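Malate dehydrogenase (Pyrococcus horikoshii, PDB 1V9N) catalyses the NAD-dependent interconversion of (S)-malate and oxaloacetate as a homodimer of the LDH2/MDH2 oxidoreductase family. Local coordinates at residues I170-P175 against K179-D184; Q302-I307 against I319-E324. One frame throughout, in Å; residues are numbered along the deposited sequence.

In the fold
The centre of contact 1 (170-175 with 179-184) lies about 12 Å from the centre of the chain, that of contact 2 (302-307 with 319-324) about 22 Å, yet the touching residues of both are mostly buried, partly by the second subunit. Backbone hydrogen bonds between two strands hold contact 1; contact 2 has none and rests on isoleucines of helix 293-308 packed against a loop. The two meet where the edge strand 181-185 borders that loop: L182 N is 3.0 Å from H322 O, a probable hydrogen bond, and F181 packs on I321. Both reach the same NADPH, contact 1 at its ribose hydroxyls, contact 2 at its adenosine end.

Contact 1. Residues I170-P175 against K179-D184; sequences IALAAP and KPFLLD. With NDP (NADPH dihydro-nicotinamide-adenine-dinucleotide phosphate), chain B.
L172 and F181 are diagonal neighbours on the same face of two antiparallel strands, and their side chains lean across each other at a slant, L172 CD2 lying 4.0 Å from F181 CD2. Both have CG trans to the backbone N (chi1 -176° and 164°), and this brings the methyl and the ring together over the strands. L183 and A174 lie on this face too; M251, I254 and G247 of the second subunit pack on L172, F181 and L183 respectively, while I300 of helix 293-308 meets A174. A171, A173, L182 and D184 occupy the reverse face; the CD1 methyl of L182 comes to 3.9 Å from A173 CB, and helix 132-139 packs over both residues. The strands form a beta hairpin at the edge of the mixed sheet. Two hydrogen-bonded pairs, L172 with L183 and A174 with F181, each make two backbone bonds, the shortest from F181 N to A174 O at 2.8 Å. Beyond the L172-L183 pair, at D184, the hairpin meets the NADPH. D184 N donates to O3B of the adenosine ribose at 2.9 Å, and the carboxylate turns to the nicotinamide ribose, where D184 OD2 accepts from O3D at 2.7 Å; D184 OD1 lies doubtfully close to O2D of the same sugar.

Contact 2. Residues Q302-I307 against I319-E324; sequences QMIEEI and IWIHGE. With NDP (NADPH dihydro-nicotinamide-adenine-dinucleotide phosphate), chain B.
I304 and I321 make the tight part of this contact: their side chains cross at about a right angle, and I304 CG2 lies 3.7 Å from I321 CG1. With CG1 trans to its backbone N (chi1 -173°), I321 sets that branch across both gamma carbons of I304. One helical turn on, the fit is looser, I307 CG2 standing 4.1 Å from I319 CG2, although the CD1 methyl of I319 reaches the I307 carbonyl O at 3.6 Å. E305, on the exposed side of helix 293-308, makes no contact with the loop. That loop ends in a type II beta turn, I321 to E324, with G323 as the N-cap of helix 324-336. E324 folds back so that its OE1 accepts from I321 N at 3.1 Å, and salt bridges tie its carboxylate to K308 and R318. On the cofactor side of the loop, G323 N donates to NADPH O2B at 3.1 Å, and the H322 ring lies with one face under adenine N3A, its NE2 bonded to H243 O of the second subunit. An alanine at H322 would probably open a gap beneath the adenine and leave that subunit's carbonyl without its partner. W320 CB lies 3.6 Å from adenine N1A.

Contact 1. Residues I170-P175 against K179-D184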
loop_
_atom_site.group_PDB
_atom_site.type_symbol
_atom_site.label_atom_id
_atom_site.label_comp_id
_atom_site.label_asym_id
_atom_site.label_seq_id
_atom_site.Cartn_x
_atom_site.Cartn_y
_atom_site.Cartn_z
ATOM N N ILE A 170 2.505 -6.583 -2.487
ATOM C CA ILE A 170 3.230 -5.439 -1.963
ATOM C C ILE A 170 4.065 -5.954 -0.803
ATOM O O ILE A 170 3.556 -6.668 0.061
ATOM C CB ILE A 170 2.291 -4.354 -1.409
ATOM C CG1 ILE A 170 1.453 -3.756 -2.537
ATOM C CG2 ILE A 170 3.113 -3.284 -0.695
ATOM C CD1 ILE A 170 0.408 -2.756 -2.063
ATOM N N ALA A 171 5.345 -5.601 -0.782
ATOM C CA ALA A 171 6.212 -6.038 0.298
ATOM C C ALA A 171 7.064 -4.894 0.830
ATOM O O ALA A 171 7.560 -4.069 0.060
ATOM C CB ALA A 171 7.112 -7.175 -0.179
ATOM N N LEU A 172 7.209 -4.845 2.151
ATOM C CA LEU A 172 8.036 -3.847 2.807
ATOM C C LEU A 172 8.812 -4.532 3.915
ATOM O O LEU A 172 8.243 -5.235 4.757
ATOM C CB LEU A 172 7.200 -2.703 3.401
ATOM C CG LEU A 172 8.048 -1.574 4.023
ATOM C CD1 LEU A 172 7.272 -0.271 3.975
ATOM C CD2 LEU A 172 8.442 -1.919 5.460
ATOM N N ALA A 173 10.122 -4.334 3.902
ATOM C CA ALA A 173 10.984 -4.916 4.914
ATOM C C ALA A 173 11.767 -3.782 5.555
ATOM O O ALA A 173 12.200 -2.854 4.872
ATOM C CB ALA A 173 11.937 -5.922 4.278
ATOM N N ALA A 174 11.928 -3.844 6.868
ATOM C CA ALA A 174 12.685 -2.829 7.583
ATOM C C ALA A 174 13.527 -3.531 8.641
ATOM O O ALA A 174 13.087 -4.509 9.235
ATOM C CB ALA A 174 11.741 -1.834 8.239
ATOM N N PRO A 175 14.754 -3.052 8.878
ATOM C CA PRO A 175 15.590 -3.699 9.891
ATOM C C PRO A 175 15.109 -3.366 11.309
ATOM O O PRO A 175 14.506 -2.313 11.538
ATOM C CB PRO A 175 16.979 -3.135 9.601
ATOM C CG PRO A 175 16.680 -1.757 9.110
ATOM C CD PRO A 175 15.486 -1.963 8.201
ATOM N N LYS A 179 15.098 -9.695 14.062
ATOM C CA LYS A 179 14.852 -10.044 12.665
ATOM C C LYS A 179 14.060 -8.945 11.964
ATOM O O LYS A 179 13.213 -8.284 12.570
ATOM C CB LYS A 179 14.122 -11.384 12.566
ATOM C CG LYS A 179 15.007 -12.552 12.970
ATOM C CD LYS A 179 14.314 -13.897 12.866
ATOM C CE LYS A 179 15.255 -15.006 13.349
ATOM N NZ LYS A 179 14.587 -16.333 13.452
ATOM N N PRO A 180 14.329 -8.734 10.669
ATOM C CA PRO A 180 13.622 -7.696 9.917
ATOM C C PRO A 180 12.103 -7.791 9.963
ATOM O O PRO A 180 11.527 -8.886 10.012
ATOM C CB PRO A 180 14.142 -7.884 8.490
ATOM C CG PRO A 180 15.518 -8.450 8.695
ATOM C CD PRO A 180 15.294 -9.443 9.810
ATOM N N PHE A 181 11.460 -6.629 9.967
ATOM C CA PHE A 181 10.015 -6.567 9.908
ATOM C C PHE A 181 9.791 -6.922 8.439
ATOM O O PHE A 181 10.532 -6.451 7.577
ATOM C CB PHE A 181 9.534 -5.139 10.166
ATOM C CG PHE A 181 8.120 -4.896 9.752
ATOM C CD1 PHE A 181 7.069 -5.167 10.624
ATOM C CD2 PHE A 181 7.832 -4.418 8.473
ATOM C CE1 PHE A 181 5.744 -4.963 10.226
ATOM C CE2 PHE A 181 6.519 -4.215 8.064
ATOM C CZ PHE A 181 5.470 -4.485 8.941
ATOM N N LEU A 182 8.796 -7.744 8.141
ATOM C CA LEU A 182 8.561 -8.111 6.752
ATOM C C LEU A 182 7.104 -8.324 6.391
ATOM O O LEU A 182 6.502 -9.338 6.746
ATOM C CB LEU A 182 9.356 -9.372 6.390
ATOM C CG LEU A 182 9.101 -9.974 4.996
ATOM C CD1 LEU A 182 9.475 -8.970 3.900
ATOM C CD2 LEU A 182 9.907 -11.272 4.848
ATOM N N LEU A 183 6.537 -7.340 5.707
ATOM C CA LEU A 183 5.170 -7.432 5.231
ATOM C C LEU A 183 5.335 -7.916 3.795
ATOM O O LEU A 183 6.167 -7.392 3.055
ATOM C CB LEU A 183 4.496 -6.057 5.238
ATOM C CG LEU A 183 3.130 -5.943 4.540
ATOM C CD1 LEU A 183 2.123 -6.869 5.224
ATOM C CD2 LEU A 183 2.644 -4.501 4.597
ATOM N N ASP A 184 4.574 -8.933 3.418
ATOM C CA ASP A 184 4.628 -9.465 2.060
ATOM C C ASP A 184 3.245 -10.045 1.816
ATOM O O ASP A 184 2.930 -11.129 2.296
ATOM C CB ASP A 184 5.710 -10.546 1.939
ATOM C CG ASP A 184 5.931 -10.976 0.503
ATOM O OD1 ASP A 184 5.274 -10.384 -0.384
ATOM O OD2 ASP A 184 6.749 -11.890 0.257
HETATM P PA NDP B . -0.237 -14.099 3.791
HETATM O O1A NDP B . 0.360 -15.399 3.981
HETATM O O2A NDP B . -1.686 -13.807 4.075
HETATM O O5B NDP B . 0.689 -13.028 4.620
HETATM C C5B NDP B . 0.391 -11.620 4.619
HETATM C C4B NDP B . 1.497 -10.964 5.468
HETATM O O4B NDP B . 0.938 -10.883 6.791
HETATM C C3B NDP B . 2.811 -11.679 5.613
HETATM O O3B NDP B . 3.869 -10.674 5.617
HETATM C C2B NDP B . 2.768 -12.406 6.910
HETATM O O2B NDP B . 4.021 -12.712 7.546
HETATM C C1B NDP B . 1.838 -11.530 7.690
HETATM N N9A NDP B . 0.966 -12.240 8.666
HETATM C C8A NDP B . 0.321 -13.505 8.550
HETATM N N7A NDP B . -0.385 -13.774 9.624
HETATM C C5A NDP B . -0.231 -12.713 10.469
HETATM C C6A NDP B . -0.727 -12.376 11.769
HETATM N N6A NDP B . -1.545 -13.215 12.414
HETATM N N1A NDP B . -0.363 -11.183 12.355
HETATM C C2A NDP B . 0.473 -10.313 11.699
HETATM N N3A NDP B . 0.988 -10.537 10.473
HETATM C C4A NDP B . 0.596 -11.764 9.904
HETATM O O3 NDP B . 0.026 -13.497 2.363
HETATM P PN NDP B . -0.346 -13.811 0.853
HETATM O O1N NDP B . -1.084 -12.641 0.390
HETATM O O2N NDP B . -1.086 -15.114 0.955
HETATM O O5D NDP B . 1.102 -13.958 0.209
HETATM C C5D NDP B . 1.449 -15.030 -0.712
HETATM C C4D NDP B . 2.949 -14.894 -1.177
HETATM O O4D NDP B . 2.938 -14.952 -2.592
HETATM C C3D NDP B . 3.679 -13.573 -0.828
HETATM O O3D NDP B . 5.010 -13.899 -0.409
HETATM C C2D NDP B . 3.621 -12.731 -2.091
HETATM O O2D NDP B . 4.710 -11.835 -2.168
HETATM C C1D NDP B . 3.602 -13.832 -3.182
HETATM N N1N NDP B . 2.877 -13.448 -4.423
HETATM C C2N NDP B . 3.662 -13.341 -5.606
HETATM C C3N NDP B . 2.960 -12.976 -6.827
HETATM C C7N NDP B . 3.710 -12.860 -8.082
HETATM O O7N NDP B . 3.184 -12.560 -9.160
HETATM N N7N NDP B . 5.053 -13.082 -8.103
HETATM C C4N NDP B . 1.550 -12.756 -6.760
HETATM C C5N NDP B . 0.805 -12.859 -5.593
HETATM C C6N NDP B . 1.465 -13.212 -4.417
HETATM P P2B NDP B . 4.746 -14.086 7.523
HETATM O O1X NDP B . 5.217 -14.210 8.911
HETATM O O2X NDP B . 5.888 -14.043 6.558
HETATM O O3X NDP B . 3.757 -15.186 7.151
#

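Contact 2. Residues Q302-I307 against I319-E324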
loop_
_atom_site.group_PDB
_atom_site.type_symbol
_atom_site.label_atom_id
_atom_site.label_comp_id
_atom_site.label_asym_id
_atom_site.label_seq_id
_atom_site.Cartn_x
_atom_site.Cartn_y
_atom_site.Cartn_z
ATOM N N GLN A 302 10.661 -1.281 19.651
ATOM C CA GLN A 302 9.853 -0.915 20.808
ATOM C C GLN A 302 8.382 -0.899 20.401
ATOM O O GLN A 302 7.502 -1.280 21.182
ATOM C CB GLN A 302 10.270 0.457 21.347
ATOM C CG GLN A 302 11.736 0.529 21.762
ATOM C CD GLN A 302 12.043 1.698 22.686
ATOM O OE1 GLN A 302 11.585 2.819 22.467
ATOM N NE2 GLN A 302 12.837 1.437 23.720
HETATM N N MSE A 303 8.115 -0.454 19.175
HETATM C CA MSE A 303 6.746 -0.424 18.667
HETATM C C MSE A 303 6.238 -1.858 18.530
HETATM O O MSE A 303 5.122 -2.173 18.933
HETATM C CB MSE A 303 6.691 0.266 17.302
HETATM C CG MSE A 303 5.339 0.161 16.609
HETATM SE SE MSE A 303 5.295 0.961 14.829
HETATM C CE MSE A 303 5.992 -0.528 13.798
ATOM N N ILE A 304 7.068 -2.719 17.947
ATOM C CA ILE A 304 6.705 -4.116 17.752
ATOM C C ILE A 304 6.424 -4.798 19.094
ATOM O O ILE A 304 5.428 -5.508 19.241
ATOM C CB ILE A 304 7.827 -4.883 17.018
ATOM C CG1 ILE A 304 7.999 -4.319 15.599
ATOM C CG2 ILE A 304 7.500 -6.376 16.973
ATOM C CD1 ILE A 304 9.226 -4.833 14.881
ATOM N N GLU A 305 7.297 -4.577 20.069
ATOM C CA GLU A 305 7.118 -5.181 21.384
ATOM C C GLU A 305 5.819 -4.716 22.043
ATOM O O GLU A 305 5.091 -5.512 22.635
ATOM C CB GLU A 305 8.310 -4.853 22.290
ATOM C CG GLU A 305 8.233 -5.534 23.648
ATOM C CD GLU A 305 8.012 -7.033 23.527
ATOM O OE1 GLU A 305 8.913 -7.726 23.006
ATOM O OE2 GLU A 305 6.933 -7.516 23.944
ATOM N N GLU A 306 5.522 -3.428 21.927
ATOM C CA GLU A 306 4.307 -2.887 22.515
ATOM C C GLU A 306 3.053 -3.382 21.808
ATOM O O GLU A 306 2.005 -3.542 22.434
ATOM C CB GLU A 306 4.357 -1.361 22.511
ATOM C CG GLU A 306 5.353 -0.812 23.516
ATOM C CD GLU A 306 5.399 0.696 23.529
ATOM O OE1 GLU A 306 4.316 1.315 23.577
ATOM O OE2 GLU A 306 6.515 1.259 23.499
ATOM N N ILE A 307 3.150 -3.632 20.506
ATOM C CA ILE A 307 1.994 -4.137 19.771
ATOM C C ILE A 307 1.733 -5.587 20.184
ATOM O O ILE A 307 0.597 -5.972 20.463
ATOM C CB ILE A 307 2.225 -4.100 18.241
ATOM C CG1 ILE A 307 2.313 -2.650 17.753
ATOM C CG2 ILE A 307 1.093 -4.832 17.523
ATOM C CD1 ILE A 307 2.530 -2.527 16.251
ATOM N N ILE A 319 -0.329 -12.176 19.363
ATOM C CA ILE A 319 -0.396 -11.114 18.367
ATOM C C ILE A 319 0.956 -11.215 17.674
ATOM O O ILE A 319 1.999 -11.080 18.315
ATOM C CB ILE A 319 -0.541 -9.721 19.018
ATOM C CG1 ILE A 319 -1.914 -9.602 19.686
ATOM C CG2 ILE A 319 -0.362 -8.636 17.964
ATOM C CD1 ILE A 319 -2.121 -8.319 20.466
ATOM N N TRP A 320 0.938 -11.513 16.382
ATOM C CA TRP A 320 2.181 -11.640 15.623
ATOM C C TRP A 320 2.542 -10.324 14.943
ATOM O O TRP A 320 1.703 -9.431 14.805
ATOM C CB TRP A 320 2.049 -12.696 14.520
ATOM C CG TRP A 320 1.696 -14.076 14.979
ATOM C CD1 TRP A 320 0.444 -14.580 15.184
ATOM C CD2 TRP A 320 2.612 -15.142 15.256
ATOM N NE1 TRP A 320 0.524 -15.896 15.568
ATOM C CE2 TRP A 320 1.841 -16.266 15.623
ATOM C CE3 TRP A 320 4.008 -15.255 15.233
ATOM C CZ2 TRP A 320 2.422 -17.495 15.960
ATOM C CZ3 TRP A 320 4.586 -16.478 15.571
ATOM C CH2 TRP A 320 3.789 -17.582 15.931
ATOM N N ILE A 321 3.799 -10.216 14.523
ATOM C CA ILE A 321 4.271 -9.050 13.791
ATOM C C ILE A 321 4.562 -9.623 12.407
ATOM O O ILE A 321 4.977 -10.775 12.281
ATOM C CB ILE A 321 5.563 -8.443 14.401
ATOM C CG1 ILE A 321 5.893 -7.123 13.698
ATOM C CG2 ILE A 321 6.731 -9.402 14.241
ATOM C CD1 ILE A 321 4.795 -6.086 13.811
ATOM N N HIS A 322 4.331 -8.838 11.365
ATOM C CA HIS A 322 4.549 -9.328 10.014
ATOM C C HIS A 322 5.950 -9.845 9.749
ATOM O O HIS A 322 6.947 -9.158 9.977
ATOM C CB HIS A 322 4.147 -8.245 9.021
ATOM C CG HIS A 322 2.737 -7.788 9.212
ATOM N ND1 HIS A 322 2.348 -7.030 10.294
ATOM C CD2 HIS A 322 1.605 -8.073 8.527
ATOM C CE1 HIS A 322 1.037 -6.871 10.270
ATOM N NE2 HIS A 322 0.562 -7.494 9.207
ATOM N N GLY A 323 6.008 -11.088 9.282
ATOM C CA GLY A 323 7.277 -11.723 8.987
ATOM C C GLY A 323 7.680 -12.718 10.063
ATOM O O GLY A 323 8.489 -13.612 9.817
ATOM N N GLU A 324 7.106 -12.564 11.254
ATOM C CA GLU A 324 7.421 -13.434 12.382
ATOM C C GLU A 324 7.123 -14.915 12.140
ATOM O O GLU A 324 7.998 -15.755 12.340
ATOM C CB GLU A 324 6.691 -12.943 13.636
ATOM C CG GLU A 324 6.986 -13.749 14.885
ATOM C CD GLU A 324 6.514 -13.054 16.146
ATOM O OE1 GLU A 324 5.474 -12.366 16.095
ATOM O OE2 GLU A 324 7.182 -13.203 17.192
HETATM P PA NDP B . -0.237 -14.099 3.791
HETATM O O1A NDP B . 0.360 -15.399 3.981
HETATM O O2A NDP B . -1.686 -13.807 4.075
HETATM O O5B NDP B . 0.689 -13.028 4.620
HETATM C C5B NDP B . 0.391 -11.620 4.619
HETATM C C4B NDP B . 1.497 -10.964 5.468
HETATM O O4B NDP B . 0.938 -10.883 6.791
HETATM C C3B NDP B . 2.811 -11.679 5.613
HETATM O O3B NDP B . 3.869 -10.674 5.617
HETATM C C2B NDP B . 2.768 -12.406 6.910
HETATM O O2B NDP B . 4.021 -12.712 7.546
HETATM C C1B NDP B . 1.838 -11.530 7.690
HETATM N N9A NDP B . 0.966 -12.240 8.666
HETATM C C8A NDP B . 0.321 -13.505 8.550
HETATM N N7A NDP B . -0.385 -13.774 9.624
HETATM C C5A NDP B . -0.231 -12.713 10.469
HETATM C C6A NDP B . -0.727 -12.376 11.769
HETATM N N6A NDP B . -1.545 -13.215 12.414
HETATM N N1A NDP B . -0.363 -11.183 12.355
HETATM C C2A NDP B . 0.473 -10.313 11.699
HETATM N N3A NDP B . 0.988 -10.537 10.473
HETATM C C4A NDP B . 0.596 -11.764 9.904
HETATM O O3 NDP B . 0.026 -13.497 2.363
HETATM P PN NDP B . -0.346 -13.811 0.853
HETATM O O1N NDP B . -1.084 -12.641 0.390
HETATM O O2N NDP B . -1.086 -15.114 0.955
HETATM O O5D NDP B . 1.102 -13.958 0.209
HETATM C C5D NDP B . 1.449 -15.030 -0.712
HETATM C C4D NDP B . 2.949 -14.894 -1.177
HETATM O O4D NDP B . 2.938 -14.952 -2.592
HETATM C C3D NDP B . 3.679 -13.573 -0.828
HETATM O O3D NDP B . 5.010 -13.899 -0.409
HETATM C C2D NDP B . 3.621 -12.731 -2.091
HETATM O O2D NDP B . 4.710 -11.835 -2.168
HETATM C C1D NDP B . 3.602 -13.832 -3.182
HETATM N N1N NDP B . 2.877 -13.448 -4.423
HETATM C C2N NDP B . 3.662 -13.341 -5.606
HETATM C C3N NDP B . 2.960 -12.976 -6.827
HETATM C C7N NDP B . 3.710 -12.860 -8.082
HETATM O O7N NDP B . 3.184 -12.560 -9.160
HETATM N N7N NDP B . 5.053 -13.082 -8.103
HETATM C C4N NDP B . 1.550 -12.756 -6.760
HETATM C C5N NDP B . 0.805 -12.859 -5.593
HETATM C C6N NDP B . 1.465 -13.212 -4.417
HETATM P P2B NDP B . 4.746 -14.086 7.523
HETATM O O1X NDP B . 5.217 -14.210 8.911
HETATM O O2X NDP B . 5.888 -14.043 6.558
HETATM O O3X NDP B . 3.757 -15.186 7.151
#